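Local coordinates for protein ORF10 (Moritella marina, PDB 6RIW) that probably condenses acyl chains as the ketosynthase-chain length factor didomain of a polyunsaturated fatty acid synthase, a piece of the longer PfaC protein, at residues A[140-148]-A[916-924]. Numbering follows the deposited sequence.
Sequences VVDNALKAV and LISNAIVNS
Ile921 sits as a knob in the hole formed by Val141, Ala144, Leu145 and Val148, where 140-148, the end of helix 129-148, runs beside helix 917-922, the segment axes 8.9 Å apart and inclined by 29°. Both its branches rest on Ala144: CG2, anti to the backbone N, lies 3.7 Å from Ala144 CB and also meets Leu145 CD2, and CD1 also reaches Val141 CG2 at 4.2 Å. An alanine in place of Ile921 would lose both branches and is likely to open a gap over Ala144 between the helices, leaving Leu145 without its partner. One turn earlier, the side chains of Ile917 and Val140 cross at about a right angle, Ile917 CG2 lying 3.9 Å from Val140 CG1, with Met509 touching both. At the other end, Val148 CG2 presses on the backbone at Val922 CA, 3.6 Å away, and Val922 CG1 spans Ala144 and Ala147.

The polar link is indirect: a water donates to Val140 O at 2.8 Å and bonds weakly with Ser918 OG at 3.2 Å. On helix 129-148, Lys146 NZ forms a salt bridge to the syn lone pair of Asp142 OD1 at 2.8 Å.

Helix 614-628 touches Val141 and Leu145, enlarging the apolar cluster, away from the magnesium site. Branched aliphatic groups over an alanine imply that shape and burial, more than directed bonds, join helix 917-922 to a helix of the N-terminal ketosynthase.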
loop_
_atom_site.group_PDB
_atom_site.type_symbol
_atom_site.label_atom_id
_atom_site.label_comp_id
_atom_site.label_asym_id
_atom_site.label_seq_id
_atom_site.Cartn_x
_atom_site.Cartn_y
_atom_site.Cartn_z
ATOM N N VAL A 140 6.022 4.982 27.815
ATOM C CA VAL A 140 7.119 5.919 28.019
ATOM C C VAL A 140 6.578 7.271 28.477
ATOM O O VAL A 140 7.115 7.869 29.413
ATOM C CB VAL A 140 7.980 6.048 26.748
ATOM C CG1 VAL A 140 9.120 7.056 26.975
ATOM C CG2 VAL A 140 8.552 4.692 26.354
ATOM N N VAL A 141 5.490 7.751 27.861
ATOM C CA VAL A 141 4.864 9.000 28.318
ATOM C C VAL A 141 4.419 8.868 29.765
ATOM O O VAL A 141 4.679 9.749 30.593
ATOM C CB VAL A 141 3.680 9.395 27.416
ATOM C CG1 VAL A 141 2.884 10.588 28.051
ATOM C CG2 VAL A 141 4.143 9.785 26.011
ATOM N N ASP A 142 3.743 7.760 30.094
ATOM C CA ASP A 142 3.308 7.525 31.471
ATOM C C ASP A 142 4.466 7.633 32.452
ATOM O O ASP A 142 4.369 8.325 33.480
ATOM C CB ASP A 142 2.660 6.143 31.595
ATOM C CG ASP A 142 2.381 5.750 33.048
ATOM O OD1 ASP A 142 3.315 5.273 33.741
ATOM O OD2 ASP A 142 1.217 5.908 33.497
ATOM N N ASN A 143 5.568 6.924 32.177
ATOM C CA ASN A 143 6.665 6.898 33.133
ATOM C C ASN A 143 7.348 8.255 33.248
ATOM O O ASN A 143 7.806 8.620 34.339
ATOM C CB ASN A 143 7.686 5.840 32.752
ATOM C CG ASN A 143 7.122 4.431 32.768
ATOM O OD1 ASN A 143 7.820 3.485 32.403
ATOM N ND2 ASN A 143 5.851 4.282 33.168
ATOM N N ALA A 144 7.446 9.002 32.145
ATOM C CA ALA A 144 8.004 10.350 32.219
ATOM C C ALA A 144 7.146 11.253 33.098
ATOM O O ALA A 144 7.671 12.041 33.897
ATOM C CB ALA A 144 8.127 10.953 30.818
ATOM N N LEU A 145 5.820 11.173 32.946
ATOM C CA LEU A 145 4.930 11.997 33.762
ATOM C C LEU A 145 4.944 11.591 35.234
ATOM O O LEU A 145 4.778 12.456 36.106
ATOM C CB LEU A 145 3.505 11.949 33.189
ATOM C CG LEU A 145 3.345 12.730 31.872
ATOM C CD1 LEU A 145 1.974 12.551 31.210
ATOM C CD2 LEU A 145 3.670 14.209 32.032
ATOM N N LYS A 146 5.126 10.301 35.541
ATOM C CA LYS A 146 5.383 9.907 36.928
ATOM C C LYS A 146 6.608 10.630 37.484
ATOM O O LYS A 146 6.593 11.120 38.625
ATOM C CB LYS A 146 5.592 8.395 37.032
ATOM C CG LYS A 146 4.346 7.527 36.850
ATOM C CD LYS A 146 4.740 6.072 37.060
ATOM C CE LYS A 146 3.548 5.203 37.471
ATOM N NZ LYS A 146 2.513 5.104 36.380
ATOM N N ALA A 147 7.684 10.705 36.690
ATOM C CA ALA A 147 8.907 11.353 37.164
ATOM C C ALA A 147 8.715 12.851 37.350
ATOM O O ALA A 147 9.341 13.450 38.235
ATOM C CB ALA A 147 10.061 11.084 36.189
ATOM N N VAL A 148 7.854 13.470 36.549
ATOM C CA VAL A 148 7.665 14.915 36.607
ATOM C C VAL A 148 6.650 15.306 37.679
ATOM O O VAL A 148 6.880 16.239 38.458
ATOM C CB VAL A 148 7.249 15.445 35.219
ATOM C CG1 VAL A 148 6.811 16.881 35.303
ATOM C CG2 VAL A 148 8.417 15.319 34.238
ATOM N N LEU A 916 14.038 12.240 21.685
ATOM C CA LEU A 916 13.889 11.278 22.773
ATOM C C LEU A 916 12.636 11.622 23.581
ATOM O O LEU A 916 12.546 12.720 24.138
ATOM C CB LEU A 916 15.130 11.291 23.657
ATOM C CG LEU A 916 16.412 11.167 22.823
ATOM C CD1 LEU A 916 17.635 11.701 23.573
ATOM C CD2 LEU A 916 16.605 9.724 22.433
ATOM N N ILE A 917 11.669 10.691 23.636
ATOM C CA ILE A 917 10.373 10.988 24.252
ATOM C C ILE A 917 10.534 11.364 25.727
ATOM O O ILE A 917 9.995 12.380 26.188
ATOM C CB ILE A 917 9.407 9.798 24.096
ATOM C CG1 ILE A 917 9.166 9.448 22.617
ATOM C CG2 ILE A 917 8.064 10.114 24.786
ATOM C CD1 ILE A 917 8.459 8.093 22.443
ATOM N N SER A 918 11.222 10.525 26.506
ATOM C CA SER A 918 11.274 10.761 27.942
ATOM C C SER A 918 12.010 12.060 28.252
ATOM O O SER A 918 11.527 12.888 29.036
ATOM C CB SER A 918 11.928 9.583 28.649
ATOM O OG SER A 918 11.955 9.809 30.050
ATOM N N ASN A 919 13.168 12.271 27.615
ATOM C CA ASN A 919 13.937 13.487 27.867
ATOM C C ASN A 919 13.127 14.736 27.553
ATOM O O ASN A 919 13.232 15.746 28.262
ATOM C CB ASN A 919 15.222 13.486 27.030
ATOM C CG ASN A 919 16.275 12.554 27.573
ATOM O OD1 ASN A 919 16.110 11.946 28.641
ATOM N ND2 ASN A 919 17.381 12.435 26.843
ATOM N N ALA A 920 12.366 14.710 26.448
ATOM C CA ALA A 920 11.583 15.868 26.046
ATOM C C ALA A 920 10.538 16.230 27.091
ATOM O O ALA A 920 10.187 17.401 27.232
ATOM C CB ALA A 920 10.903 15.622 24.700
ATOM N N ILE A 921 10.026 15.251 27.817
ATOM C CA ILE A 921 9.051 15.517 28.869
ATOM C C ILE A 921 9.738 15.834 30.199
ATOM O O ILE A 921 9.475 16.880 30.802
ATOM C CB ILE A 921 8.088 14.307 28.974
ATOM C CG1 ILE A 921 7.305 14.163 27.666
ATOM C CG2 ILE A 921 7.151 14.442 30.169
ATOM C CD1 ILE A 921 6.614 12.795 27.486
ATOM N N VAL A 922 10.660 14.969 30.649
ATOM C CA VAL A 922 11.241 15.121 31.985
ATOM C C VAL A 922 12.111 16.369 32.072
ATOM O O VAL A 922 12.230 16.966 33.146
ATOM C CB VAL A 922 12.046 13.876 32.428
ATOM C CG1 VAL A 922 11.168 12.622 32.503
ATOM C CG2 VAL A 922 13.247 13.666 31.549
ATOM N N ASN A 923 12.731 16.798 30.974
ATOM C CA ASN A 923 13.563 17.994 31.018
ATOM C C ASN A 923 12.873 19.193 30.400
ATOM O O ASN A 923 13.548 20.145 30.003
ATOM C CB ASN A 923 14.904 17.756 30.320
ATOM C CG ASN A 923 15.718 16.656 30.976
ATOM O OD1 ASN A 923 15.640 16.441 32.191
ATOM N ND2 ASN A 923 16.492 15.944 30.173
ATOM N N SER A 924 11.546 19.172 30.317
ATOM C CA SER A 924 10.831 20.275 29.691
ATOM C C SER A 924 11.172 21.584 30.385
ATOM O O SER A 924 11.290 21.639 31.612
ATOM C CB SER A 924 9.323 20.048 29.752
ATOM O OG SER A 924 8.640 21.257 29.499
HETATM O O HOH W 1 9.719 7.508 30.489
#